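Local coordinates for putative ABC transporter amino acid-binding protein (Sinorhizobium meliloti, PDB 2Q88) that binds the compatible solute ectoine and serves as the substrate-binding component of an ABC transporter, probably in osmoprotection, at residues A15-A20 / E44-L49; P95-A100 / K233-Y238; S176-V181 / V189-P194; V220-L225 / G229-I234. All blocks are in the same frame, centred on the assembly; numbering follows the deposited sequence.

Interaction 1 of 4, residues A15-A20 / E44-L49; sequences ARIAIA and EIFKRL
The methyl of Ala15 sits squarely over the ring of Phe46, and this CH-pi contact carries most of the joint. Ala15 CB lies 3.7 Å from the ring centroid, only 11° off the ring normal, so it covers the face near its centre. With the phenylalanine CG beside the backbone N and anti to the carbonyl carbon (chi1 -84°), the ring leans from the helix towards the strand. A small residue suits position 15 because it lets the aromatic face come down close to the sheet.

A looser apolar contact adds to this: Ile17 CG2 approaches Phe46 CE2 obliquely at 4.4 Å. Ala15 and Ile17 both direct their side chains towards the helix, as alternate residues of a strand do, while Arg16 between them points away.

Strand 14-19, helix 37-48 and strand 53-58 form a beta-alpha-beta crossover, since the two strands are parallel neighbours in one sheet, and Phe46 belongs to the core between helix and sheet. Val54 of the second strand, Val51 before it and Leu9 of helix 5-12 also touch its side chain. Shortening Phe46 to an alanine would probably open a gap beneath the helix and leave the Ala15 methyl without the aromatic face it rests on.

No hydrogen bond crosses between the segments; the strand's backbone pairs with its neighbours in the sheet. On the helix, Arg48 NE makes a salt bridge at 2.8 Å to Glu44 OE1, which receives it on its anti lone pair and sits 31° out of the guanidinium plane. Leu49 N also bonds to Ile45 O.

Interaction 2 of 4, residues P95-A100 / K233-Y238; sequences PILCDA and KIIEPY
Ile235, on helix 230-235, places its two branches on neighbouring residues. On the tight side, its CG2 meets Leu97 CD2 at 3.8 Å, the two side chains sliding past each other in opposite directions. The longer branch turns to the backbone, bringing Ile235 CD1 to 3.7 Å from Ile96 O. This split follows from the first torsion: CG1 stands between the backbone N and the carbonyl carbon (chi1 73°), which leaves CG2 beside the N. A beta-branched residue suits the place because it fills two directions at once.

The contact loosens beyond this. Ile96 CG2 stays 4.6 Å from Ile235 CG2, and the rest of the side chain packs instead on Phe218 and Leu222 of helix 212-228, while Lys233, Glu236 and Pro237 lie on the exposed side of segment 233-238. The Leu97 side chain is about 7 Å from the bound ectoine. Next to Leu97, the disulfide of Cys98 and Cys202 and the bonds of Ile96 and Leu97 to Asp203 tie two chain passages together, consistent with the interlobe connection of two-lobed solute-binding proteins.

No hydrogen bond joins the segments, so the contact rests on dispersion and shape and imposes little directional constraint.

Interaction 3 of 4, residues S176-V181 / V189-P194; sequences SINDLV and VEVLAP
Val191 stands at the middle of this contact, its two methyls facing three helix residues. Ile177 CG2 lies 3.7 Å from Val191 CG1 and equally near CG2, and Val181 CG2 approaches Val191 CG2 at 3.8 Å. The side chain of Asn178 crosses at about a right angle, with OD1 3.6 Å from Val191 CG1. Val191 holds CG1 anti to the backbone N (chi1 179°) and CG2 beside it, which spreads the methyls over these neighbours. Two residues earlier in the strand, Val189 CG1 is 4.2 Å from Val181 CG2. Cutting Val191 back to an alanine would probably leave Ile177 and Val181 facing a gap.

Strand alternation sets this pattern: Val189 and Val191 point to the helix, Glu190 and Leu192 away. Beta-branched valines suit a strand covered by a helix. The segments of helix 174-184 and strand 189-192 run almost antiparallel (161°, axes 9.4 Å apart), so the chain doubles back. Behind the contact, backbone hydrogen bonds join Glu190 and Leu192 to Leu105 and Phe103 of strand 98-106, and Ile177 also packs on Tyr170 and Leu172, the helix covering one sheet face.

The contact is almost wholly apolar, Asn178 OD1 lying beside a methyl, so shape rather than directed bonds holds it.

Interaction 4 of 4, residues V220-L225 / G229-I234; sequences VELAKL and GEFAKI
A sharp bend between two helices brings Leu225 of helix 212-228 against Gly229 and Phe231 at the start of helix 230-235. The Leu225 carbonyl receives bonds from the bend and from the first turn of the next helix: Phe231 N bonds to Leu225 O at 2.9 Å and is nearly straight (173°), although the donor stands well above the carbonyl plane. Gly229 N makes a weak bond to the same oxygen at 3.2 Å.

Gly229 directly follows one helix and is the N-cap residue of the next. Its phi is positive, where a CB would press on the carbonyl O of the preceding residue, and this suits glycine. The resulting corner sets the two helix segments 85° apart. Ser228 OG, bonded to Leu225 O and Glu230 N, adds to the polar network of the turn.

The side-chain contacts are made by carbon atoms. Leu225 CB packs against Phe231 CB at 4.0 Å, and Leu225 CD1 meets Glu230 CG at 3.8 Å, the methylene part of a side chain whose carboxylate turns from the contact. Leu222 CD1 approaches Phe231 CD1 obliquely at 4.0 Å. With CG anti to the backbone N (chi1 174°), the Phe231 ring heads towards Ala242, Ala245 and Met246 of helix 242-246, and Lys226 makes a cation-pi contact with it.

In the fold
From the N terminus, interaction 1 closes first, joining strand 14-19 to helix 37-48 in the lobe with the parallel sheet. Interaction 2 opens at residue 95 and closes only at 238, a long loop that takes in the mixed-sheet lobe. Interaction 3 (176-194) falls wholly within that span, joining a helix to the strand that follows it, and touches interaction 2 through Ala100 and Pro194. Interaction 4 is a short closure near the loop's end, sharing Lys233 and Ile234 with interaction 2. Its helix 212-228 also packs on helix 37-48, where Ile45 meets Leu225, so interactions 1, 2 and 4 are in direct contact, while interaction 3, in the other lobe, touches only interaction 2.

Interaction 1 of 4, residues A15-A20 / E44-L49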
loop_
_atom_site.group_PDB
_atom_site.type_symbol
_atom_site.label_atom_id
_atom_site.label_comp_id
_atom_site.label_asym_id
_atom_site.label_seq_id
_atom_site.Cartn_x
_atom_site.Cartn_y
_atom_site.Cartn_z
ATOM N N ALA A 15 -3.381 -18.688 -5.449
ATOM C CA ALA A 15 -4.255 -17.534 -5.260
ATOM C C ALA A 15 -3.814 -16.424 -6.199
ATOM O O ALA A 15 -2.620 -16.224 -6.412
ATOM C CB ALA A 15 -4.178 -17.040 -3.804
ATOM N N ARG A 16 -4.778 -15.708 -6.765
ATOM C CA ARG A 16 -4.486 -14.521 -7.565
ATOM C C ARG A 16 -4.465 -13.310 -6.643
ATOM O O ARG A 16 -5.442 -13.051 -5.938
ATOM C CB ARG A 16 -5.542 -14.305 -8.642
ATOM C CG ARG A 16 -5.655 -15.425 -9.650
ATOM C CD ARG A 16 -6.835 -15.261 -10.574
ATOM N NE ARG A 16 -6.952 -16.391 -11.485
ATOM C CZ ARG A 16 -6.337 -16.468 -12.652
ATOM N NH1 ARG A 16 -5.555 -15.469 -13.061
ATOM N NH2 ARG A 16 -6.503 -17.545 -13.420
ATOM N N ILE A 17 -3.360 -12.575 -6.654
ATOM C CA ILE A 17 -3.212 -11.400 -5.782
ATOM C C ILE A 17 -3.017 -10.129 -6.610
ATOM O O ILE A 17 -2.458 -10.170 -7.703
ATOM C CB ILE A 17 -2.064 -11.598 -4.734
ATOM C CG1 ILE A 17 -0.692 -11.760 -5.417
ATOM C CG2 ILE A 17 -2.388 -12.786 -3.786
ATOM C CD1 ILE A 17 0.524 -11.900 -4.473
ATOM N N ALA A 18 -3.479 -9.001 -6.086
ATOM C CA ALA A 18 -3.305 -7.730 -6.768
ATOM C C ALA A 18 -2.200 -6.960 -6.066
ATOM O O ALA A 18 -2.211 -6.858 -4.837
ATOM C CB ALA A 18 -4.602 -6.948 -6.763
ATOM N N ILE A 19 -1.246 -6.447 -6.855
ATOM C CA ILE A 19 -0.121 -5.639 -6.363
ATOM C C ILE A 19 0.070 -4.389 -7.236
ATOM O O ILE A 19 -0.544 -4.280 -8.292
ATOM C CB ILE A 19 1.190 -6.459 -6.361
ATOM C CG1 ILE A 19 1.648 -6.773 -7.794
ATOM C CG2 ILE A 19 1.038 -7.734 -5.531
ATOM C CD1 ILE A 19 3.121 -7.178 -7.881
ATOM N N ALA A 20 0.931 -3.458 -6.812
ATOM C CA ALA A 20 1.164 -2.239 -7.595
ATOM C C ALA A 20 2.597 -2.031 -8.072
ATOM O O ALA A 20 2.838 -1.137 -8.886
ATOM C CB ALA A 20 0.693 -1.011 -6.831
ATOM N N GLU A 44 3.555 -16.756 2.257
ATOM C CA GLU A 44 3.810 -17.650 3.389
ATOM C C GLU A 44 2.516 -18.169 4.020
ATOM O O GLU A 44 2.403 -19.359 4.315
ATOM C CB GLU A 44 4.723 -16.986 4.439
ATOM C CG GLU A 44 5.199 -17.921 5.553
ATOM C CD GLU A 44 5.771 -19.253 5.039
ATOM O OE1 GLU A 44 5.395 -20.315 5.594
ATOM O OE2 GLU A 44 6.593 -19.254 4.085
ATOM N N ILE A 45 1.535 -17.290 4.220
ATOM C CA ILE A 45 0.251 -17.736 4.780
ATOM C C ILE A 45 -0.463 -18.714 3.831
ATOM O O ILE A 45 -0.901 -19.797 4.239
ATOM C CB ILE A 45 -0.635 -16.533 5.145
ATOM C CG1 ILE A 45 -0.049 -15.830 6.383
ATOM C CG2 ILE A 45 -2.083 -16.990 5.419
ATOM C CD1 ILE A 45 -0.625 -14.470 6.707
ATOM N N PHE A 46 -0.569 -18.337 2.559
ATOM C CA PHE A 46 -1.231 -19.213 1.594
ATOM C C PHE A 46 -0.582 -20.581 1.549
ATOM O O PHE A 46 -1.279 -21.593 1.483
ATOM C CB PHE A 46 -1.304 -18.573 0.204
ATOM C CG PHE A 46 -2.476 -17.645 0.032
ATOM C CD1 PHE A 46 -3.784 -18.119 0.163
ATOM C CD2 PHE A 46 -2.277 -16.302 -0.286
ATOM C CE1 PHE A 46 -4.888 -17.250 0.006
ATOM C CE2 PHE A 46 -3.357 -15.430 -0.440
ATOM C CZ PHE A 46 -4.667 -15.903 -0.297
ATOM N N LYS A 47 0.746 -20.617 1.603
ATOM C CA LYS A 47 1.469 -21.889 1.657
ATOM C C LYS A 47 1.017 -22.711 2.861
ATOM O O LYS A 47 0.753 -23.915 2.741
ATOM C CB LYS A 47 2.983 -21.670 1.714
ATOM C CG LYS A 47 3.755 -22.984 1.650
ATOM C CD LYS A 47 5.259 -22.826 1.797
ATOM C CE LYS A 47 5.899 -24.198 2.026
ATOM N NZ LYS A 47 7.388 -24.154 1.938
ATOM N N ARG A 48 0.912 -22.048 4.014
ATOM C CA ARG A 48 0.503 -22.705 5.259
ATOM C C ARG A 48 -0.921 -23.211 5.176
ATOM O O ARG A 48 -1.244 -24.223 5.787
ATOM C CB ARG A 48 0.655 -21.749 6.441
ATOM C CG ARG A 48 2.099 -21.597 6.874
ATOM C CD ARG A 48 2.367 -20.405 7.777
ATOM N NE ARG A 48 3.805 -20.184 7.881
ATOM C CZ ARG A 48 4.566 -20.587 8.891
ATOM N NH1 ARG A 48 4.036 -21.222 9.928
ATOM N NH2 ARG A 48 5.864 -20.336 8.870
ATOM N N LEU A 49 -1.753 -22.517 4.395
ATOM C CA LEU A 49 -3.125 -22.933 4.137
ATOM C C LEU A 49 -3.220 -24.017 3.059
ATOM O O LEU A 49 -4.314 -24.483 2.758
ATOM C CB LEU A 49 -4.001 -21.730 3.743
ATOM C CG LEU A 49 -4.181 -20.637 4.796
ATOM C CD1 LEU A 49 -4.964 -19.429 4.239
ATOM C CD2 LEU A 49 -4.878 -21.245 5.997
#

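Interaction 2 of 4, residues P95-A100 / K233-Y238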
loop_
_atom_site.group_PDB
_atom_site.type_symbol
_atom_site.label_atom_id
_atom_site.label_comp_id
_atom_site.label_asym_id
_atom_site.label_seq_id
_atom_site.Cartn_x
_atom_site.Cartn_y
_atom_site.Cartn_z
ATOM N N PRO A 95 -4.098 -6.090 10.866
ATOM C CA PRO A 95 -3.053 -5.235 10.304
ATOM C C PRO A 95 -1.738 -5.949 10.044
ATOM O O PRO A 95 -1.367 -6.870 10.770
ATOM C CB PRO A 95 -2.854 -4.146 11.362
ATOM C CG PRO A 95 -4.014 -4.236 12.277
ATOM C CD PRO A 95 -4.499 -5.650 12.214
ATOM N N ILE A 96 -1.044 -5.512 8.996
ATOM C CA ILE A 96 0.224 -6.116 8.596
ATOM C C ILE A 96 1.322 -5.074 8.420
ATOM O O ILE A 96 2.311 -5.086 9.166
ATOM C CB ILE A 96 0.055 -6.958 7.291
ATOM C CG1 ILE A 96 -0.944 -8.099 7.519
ATOM C CG2 ILE A 96 1.416 -7.512 6.842
ATOM C CD1 ILE A 96 -1.348 -8.889 6.272
ATOM N N LEU A 97 1.159 -4.193 7.428
ATOM C CA LEU A 97 2.181 -3.190 7.076
ATOM C C LEU A 97 1.737 -1.772 7.412
ATOM O O LEU A 97 0.764 -1.262 6.854
ATOM C CB LEU A 97 2.538 -3.258 5.595
ATOM C CG LEU A 97 2.961 -4.613 5.009
ATOM C CD1 LEU A 97 3.425 -4.401 3.578
ATOM C CD2 LEU A 97 4.099 -5.220 5.821
ATOM N N CYS A 98 2.472 -1.147 8.318
ATOM C CA CYS A 98 2.162 0.194 8.807
ATOM C C CYS A 98 3.174 1.198 8.281
ATOM O O CYS A 98 4.356 0.893 8.200
ATOM C CB CYS A 98 2.176 0.194 10.337
ATOM S SG CYS A 98 0.910 -0.868 11.058
ATOM N N ASP A 99 2.713 2.390 7.903
ATOM C CA ASP A 99 3.628 3.450 7.475
ATOM C C ASP A 99 2.996 4.831 7.508
ATOM O O ASP A 99 1.772 4.980 7.417
ATOM C CB ASP A 99 4.180 3.184 6.066
ATOM C CG ASP A 99 5.607 3.721 5.886
ATOM O OD1 ASP A 99 6.247 4.119 6.884
ATOM O OD2 ASP A 99 6.182 3.781 4.789
ATOM N N ALA A 100 3.860 5.833 7.634
ATOM C CA ALA A 100 3.479 7.230 7.529
ATOM C C ALA A 100 3.621 7.663 6.065
ATOM O O ALA A 100 4.144 6.912 5.242
ATOM C CB ALA A 100 4.377 8.055 8.419
ATOM N N LYS A 233 10.138 -11.390 11.358
ATOM C CA LYS A 233 11.270 -11.868 10.542
ATOM C C LYS A 233 11.022 -11.620 9.055
ATOM O O LYS A 233 11.967 -11.413 8.291
ATOM C CB LYS A 233 11.559 -13.359 10.783
ATOM C CG LYS A 233 12.130 -13.678 12.145
ATOM C CD LYS A 233 13.259 -12.725 12.525
ATOM C CE LYS A 233 13.982 -13.199 13.773
ATOM N NZ LYS A 233 13.061 -13.274 14.926
ATOM N N ILE A 234 9.753 -11.635 8.649
ATOM C CA ILE A 234 9.412 -11.416 7.245
ATOM C C ILE A 234 9.412 -9.924 6.884
ATOM O O ILE A 234 10.045 -9.522 5.900
ATOM C CB ILE A 234 8.056 -12.081 6.884
ATOM C CG1 ILE A 234 8.191 -13.611 6.893
ATOM C CG2 ILE A 234 7.566 -11.593 5.523
ATOM C CD1 ILE A 234 6.843 -14.345 6.904
ATOM N N ILE A 235 8.713 -9.110 7.667
ATOM C CA ILE A 235 8.496 -7.701 7.282
ATOM C C ILE A 235 9.595 -6.722 7.704
ATOM O O ILE A 235 9.839 -5.722 7.022
ATOM C CB ILE A 235 7.102 -7.184 7.747
ATOM C CG1 ILE A 235 7.065 -6.964 9.270
ATOM C CG2 ILE A 235 5.997 -8.120 7.275
ATOM C CD1 ILE A 235 5.841 -6.173 9.742
ATOM N N GLU A 236 10.261 -6.999 8.818
ATOM C CA GLU A 236 11.252 -6.051 9.333
ATOM C C GLU A 236 12.516 -5.835 8.458
ATOM O O GLU A 236 13.011 -4.713 8.403
ATOM C CB GLU A 236 11.557 -6.291 10.820
ATOM C CG GLU A 236 10.297 -6.190 11.682
ATOM C CD GLU A 236 10.561 -5.817 13.128
ATOM O OE1 GLU A 236 11.544 -6.322 13.714
ATOM O OE2 GLU A 236 9.777 -5.004 13.680
ATOM N N PRO A 237 13.012 -6.852 7.745
ATOM C CA PRO A 237 14.046 -6.623 6.722
ATOM C C PRO A 237 13.652 -5.619 5.629
ATOM O O PRO A 237 14.529 -5.068 4.961
ATOM C CB PRO A 237 14.223 -8.009 6.106
ATOM C CG PRO A 237 13.939 -8.919 7.221
ATOM C CD PRO A 237 12.709 -8.292 7.856
ATOM N N TYR A 238 12.350 -5.402 5.434
ATOM C CA TYR A 238 11.866 -4.400 4.479
ATOM C C TYR A 238 11.712 -3.003 5.092
ATOM O O TYR A 238 11.454 -2.023 4.374
ATOM C CB TYR A 238 10.524 -4.837 3.893
ATOM C CG TYR A 238 10.610 -5.980 2.910
ATOM C CD1 TYR A 238 11.105 -5.778 1.626
ATOM C CD2 TYR A 238 10.178 -7.261 3.256
ATOM C CE1 TYR A 238 11.177 -6.812 0.709
ATOM C CE2 TYR A 238 10.239 -8.313 2.334
ATOM C CZ TYR A 238 10.746 -8.074 1.065
ATOM O OH TYR A 238 10.818 -9.087 0.122
#

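Interaction 3 of 4, residues S176-V181 / V189-P194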
loop_
_atom_site.group_PDB
_atom_site.type_symbol
_atom_site.label_atom_id
_atom_site.label_comp_id
_atom_site.label_asym_id
_atom_site.label_seq_id
_atom_site.Cartn_x
_atom_site.Cartn_y
_atom_site.Cartn_z
ATOM N N SER A 176 8.495 3.841 0.880
ATOM C CA SER A 176 8.508 3.835 -0.594
ATOM C C SER A 176 9.308 5.006 -1.168
ATOM O O SER A 176 10.048 4.838 -2.149
ATOM C CB SER A 176 7.081 3.901 -1.155
ATOM O OG SER A 176 6.260 2.852 -0.670
ATOM N N ILE A 177 9.124 6.192 -0.586
ATOM C CA ILE A 177 9.850 7.385 -1.033
ATOM C C ILE A 177 11.345 7.197 -0.771
ATOM O O ILE A 177 12.155 7.421 -1.664
ATOM C CB ILE A 177 9.303 8.680 -0.349
ATOM C CG1 ILE A 177 7.946 9.111 -0.948
ATOM C CG2 ILE A 177 10.283 9.831 -0.464
ATOM C CD1 ILE A 177 7.983 9.500 -2.466
ATOM N N ASN A 178 11.702 6.776 0.444
ATOM C CA ASN A 178 13.113 6.555 0.804
ATOM C C ASN A 178 13.811 5.538 -0.094
ATOM O O ASN A 178 14.961 5.730 -0.493
ATOM C CB ASN A 178 13.247 6.121 2.270
ATOM C CG ASN A 178 13.105 7.280 3.252
ATOM O OD1 ASN A 178 13.268 8.450 2.898
ATOM N ND2 ASN A 178 12.815 6.949 4.501
ATOM N N ASP A 179 13.116 4.454 -0.407
ATOM C CA ASP A 179 13.666 3.432 -1.288
ATOM C C ASP A 179 13.902 3.978 -2.697
ATOM O O ASP A 179 14.980 3.794 -3.282
ATOM C CB ASP A 179 12.731 2.228 -1.318
ATOM C CG ASP A 179 13.352 1.037 -1.982
ATOM O OD1 ASP A 179 12.943 0.730 -3.118
ATOM O OD2 ASP A 179 14.268 0.360 -1.461
ATOM N N LEU A 180 12.895 4.675 -3.219
ATOM C CA LEU A 180 12.935 5.247 -4.564
ATOM C C LEU A 180 14.027 6.308 -4.717
ATOM O O LEU A 180 14.800 6.265 -5.679
ATOM C CB LEU A 180 11.554 5.817 -4.920
ATOM C CG LEU A 180 11.351 6.689 -6.155
ATOM C CD1 LEU A 180 11.534 5.882 -7.442
ATOM C CD2 LEU A 180 9.958 7.318 -6.096
ATOM N N VAL A 181 14.100 7.234 -3.760
ATOM C CA VAL A 181 15.108 8.304 -3.771
ATOM C C VAL A 181 16.538 7.761 -3.625
ATOM O O VAL A 181 17.451 8.202 -4.332
ATOM C CB VAL A 181 14.802 9.384 -2.697
ATOM C CG1 VAL A 181 15.914 10.433 -2.612
ATOM C CG2 VAL A 181 13.468 10.068 -3.012
ATOM N N VAL A 189 16.862 16.257 -5.435
ATOM C CA VAL A 189 15.622 15.784 -4.818
ATOM C C VAL A 189 15.843 15.582 -3.316
ATOM O O VAL A 189 16.921 15.157 -2.883
ATOM C CB VAL A 189 15.120 14.469 -5.476
ATOM C CG1 VAL A 189 13.964 13.870 -4.696
ATOM C CG2 VAL A 189 14.707 14.713 -6.923
ATOM N N GLU A 190 14.799 15.859 -2.543
ATOM C CA GLU A 190 14.854 15.918 -1.097
ATOM C C GLU A 190 13.606 15.265 -0.509
ATOM O O GLU A 190 12.525 15.400 -1.066
ATOM C CB GLU A 190 14.895 17.390 -0.724
ATOM C CG GLU A 190 14.781 17.733 0.737
ATOM C CD GLU A 190 15.130 19.180 0.951
ATOM O OE1 GLU A 190 16.324 19.518 0.789
ATOM O OE2 GLU A 190 14.213 19.972 1.247
ATOM N N VAL A 191 13.760 14.560 0.613
ATOM C CA VAL A 191 12.631 13.869 1.246
ATOM C C VAL A 191 12.163 14.612 2.490
ATOM O O VAL A 191 12.972 15.002 3.335
ATOM C CB VAL A 191 12.984 12.406 1.629
ATOM C CG1 VAL A 191 11.805 11.706 2.303
ATOM C CG2 VAL A 191 13.444 11.618 0.408
ATOM N N LEU A 192 10.851 14.798 2.598
ATOM C CA LEU A 192 10.251 15.264 3.842
ATOM C C LEU A 192 9.350 14.153 4.374
ATOM O O LEU A 192 8.408 13.737 3.703
ATOM C CB LEU A 192 9.469 16.563 3.621
ATOM C CG LEU A 192 8.838 17.225 4.854
ATOM C CD1 LEU A 192 9.069 18.723 4.849
ATOM C CD2 LEU A 192 7.350 16.900 4.963
ATOM N N ALA A 193 9.673 13.662 5.570
ATOM C CA ALA A 193 8.933 12.568 6.196
ATOM C C ALA A 193 8.955 12.677 7.726
ATOM O O ALA A 193 10.008 12.953 8.308
ATOM C CB ALA A 193 9.506 11.221 5.751
ATOM N N PRO A 194 7.806 12.464 8.374
ATOM C CA PRO A 194 6.528 12.273 7.683
ATOM C C PRO A 194 5.878 13.595 7.315
ATOM O O PRO A 194 6.281 14.643 7.829
ATOM C CB PRO A 194 5.678 11.554 8.725
ATOM C CG PRO A 194 6.181 12.056 10.025
ATOM C CD PRO A 194 7.662 12.328 9.837
#

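Interaction 4 of 4, residues V220-L225 / G229-I234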
loop_
_atom_site.group_PDB
_atom_site.type_symbol
_atom_site.label_atom_id
_atom_site.label_comp_id
_atom_site.label_asym_id
_atom_site.label_seq_id
_atom_site.Cartn_x
_atom_site.Cartn_y
_atom_site.Cartn_z
ATOM N N VAL A 220 -6.106 -16.609 11.013
ATOM C CA VAL A 220 -5.633 -17.592 11.990
ATOM C C VAL A 220 -4.112 -17.775 11.839
ATOM O O VAL A 220 -3.375 -17.769 12.825
ATOM C CB VAL A 220 -6.416 -18.937 11.883
ATOM C CG1 VAL A 220 -5.700 -20.062 12.609
ATOM C CG2 VAL A 220 -7.831 -18.780 12.454
ATOM N N GLU A 221 -3.648 -17.885 10.601
ATOM C CA GLU A 221 -2.212 -18.050 10.321
ATOM C C GLU A 221 -1.400 -16.787 10.610
ATOM O O GLU A 221 -0.253 -16.871 11.069
ATOM C CB GLU A 221 -1.977 -18.475 8.865
ATOM C CG GLU A 221 -2.505 -19.863 8.482
ATOM C CD GLU A 221 -2.206 -20.945 9.507
ATOM O OE1 GLU A 221 -1.020 -21.164 9.845
ATOM O OE2 GLU A 221 -3.168 -21.598 9.974
ATOM N N LEU A 222 -1.968 -15.631 10.293
ATOM C CA LEU A 222 -1.314 -14.341 10.566
ATOM C C LEU A 222 -1.056 -14.158 12.058
ATOM O O LEU A 222 0.011 -13.689 12.454
ATOM C CB LEU A 222 -2.143 -13.176 10.012
ATOM C CG LEU A 222 -1.689 -11.717 10.249
ATOM C CD1 LEU A 222 -0.299 -11.479 9.639
ATOM C CD2 LEU A 222 -2.691 -10.723 9.641
ATOM N N ALA A 223 -2.049 -14.504 12.877
ATOM C CA ALA A 223 -1.914 -14.477 14.335
ATOM C C ALA A 223 -0.787 -15.383 14.838
ATOM O O ALA A 223 -0.045 -14.999 15.728
ATOM C CB ALA A 223 -3.236 -14.835 15.016
ATOM N N LYS A 224 -0.667 -16.579 14.276
ATOM C CA LYS A 224 0.413 -17.493 14.662
ATOM C C LYS A 224 1.794 -16.964 14.268
ATOM O O LYS A 224 2.763 -17.130 15.017
ATOM C CB LYS A 224 0.170 -18.892 14.079
ATOM C CG LYS A 224 -1.002 -19.587 14.737
ATOM C CD LYS A 224 -1.159 -21.043 14.323
ATOM C CE LYS A 224 -2.066 -21.183 13.128
ATOM N NZ LYS A 224 -2.521 -22.603 12.912
ATOM N N LEU A 225 1.883 -16.336 13.098
ATOM C CA LEU A 225 3.119 -15.691 12.645
ATOM C C LEU A 225 3.517 -14.554 13.589
ATOM O O LEU A 225 4.692 -14.408 13.940
ATOM C CB LEU A 225 2.913 -15.117 11.237
ATOM C CG LEU A 225 3.540 -15.677 9.958
ATOM C CD1 LEU A 225 3.945 -17.154 10.000
ATOM C CD2 LEU A 225 2.646 -15.358 8.757
ATOM N N GLY A 229 6.895 -14.723 16.177
ATOM C CA GLY A 229 7.956 -13.799 15.791
ATOM C C GLY A 229 8.328 -13.926 14.325
ATOM O O GLY A 229 9.181 -13.183 13.822
ATOM N N GLU A 230 7.687 -14.865 13.631
ATOM C CA GLU A 230 7.968 -15.078 12.217
ATOM C C GLU A 230 7.478 -13.902 11.369
ATOM O O GLU A 230 8.095 -13.559 10.365
ATOM C CB GLU A 230 7.355 -16.393 11.741
ATOM C CG GLU A 230 7.744 -16.806 10.324
ATOM C CD GLU A 230 9.234 -17.101 10.156
ATOM O OE1 GLU A 230 9.907 -17.499 11.137
ATOM O OE2 GLU A 230 9.731 -16.949 9.019
ATOM N N PHE A 231 6.368 -13.296 11.792
ATOM C CA PHE A 231 5.846 -12.054 11.205
ATOM C C PHE A 231 6.928 -10.971 11.123
ATOM O O PHE A 231 7.200 -10.445 10.041
ATOM C CB PHE A 231 4.613 -11.602 12.010
ATOM C CG PHE A 231 4.051 -10.252 11.622
ATOM C CD1 PHE A 231 3.401 -10.062 10.406
ATOM C CD2 PHE A 231 4.120 -9.192 12.513
ATOM C CE1 PHE A 231 2.858 -8.814 10.074
ATOM C CE2 PHE A 231 3.583 -7.937 12.192
ATOM C CZ PHE A 231 2.949 -7.753 10.974
ATOM N N ALA A 232 7.567 -10.674 12.255
ATOM C CA ALA A 232 8.654 -9.699 12.304
ATOM C C ALA A 232 9.815 -10.101 11.404
ATOM O O ALA A 232 10.388 -9.252 10.740
ATOM C CB ALA A 232 9.134 -9.479 13.744
ATOM N N LYS A 233 10.138 -11.390 11.358
ATOM C CA LYS A 233 11.270 -11.868 10.542
ATOM C C LYS A 233 11.022 -11.620 9.055
ATOM O O LYS A 233 11.967 -11.413 8.291
ATOM C CB LYS A 233 11.559 -13.359 10.783
ATOM C CG LYS A 233 12.130 -13.678 12.145
ATOM C CD LYS A 233 13.259 -12.725 12.525
ATOM C CE LYS A 233 13.982 -13.199 13.773
ATOM N NZ LYS A 233 13.061 -13.274 14.926
ATOM N N ILE A 234 9.753 -11.635 8.649
ATOM C CA ILE A 234 9.412 -11.416 7.245
ATOM C C ILE A 234 9.412 -9.924 6.884
ATOM O O ILE A 234 10.045 -9.522 5.900
ATOM C CB ILE A 234 8.056 -12.081 6.884
ATOM C CG1 ILE A 234 8.191 -13.611 6.893
ATOM C CG2 ILE A 234 7.566 -11.593 5.523
ATOM C CD1 ILE A 234 6.843 -14.345 6.904
#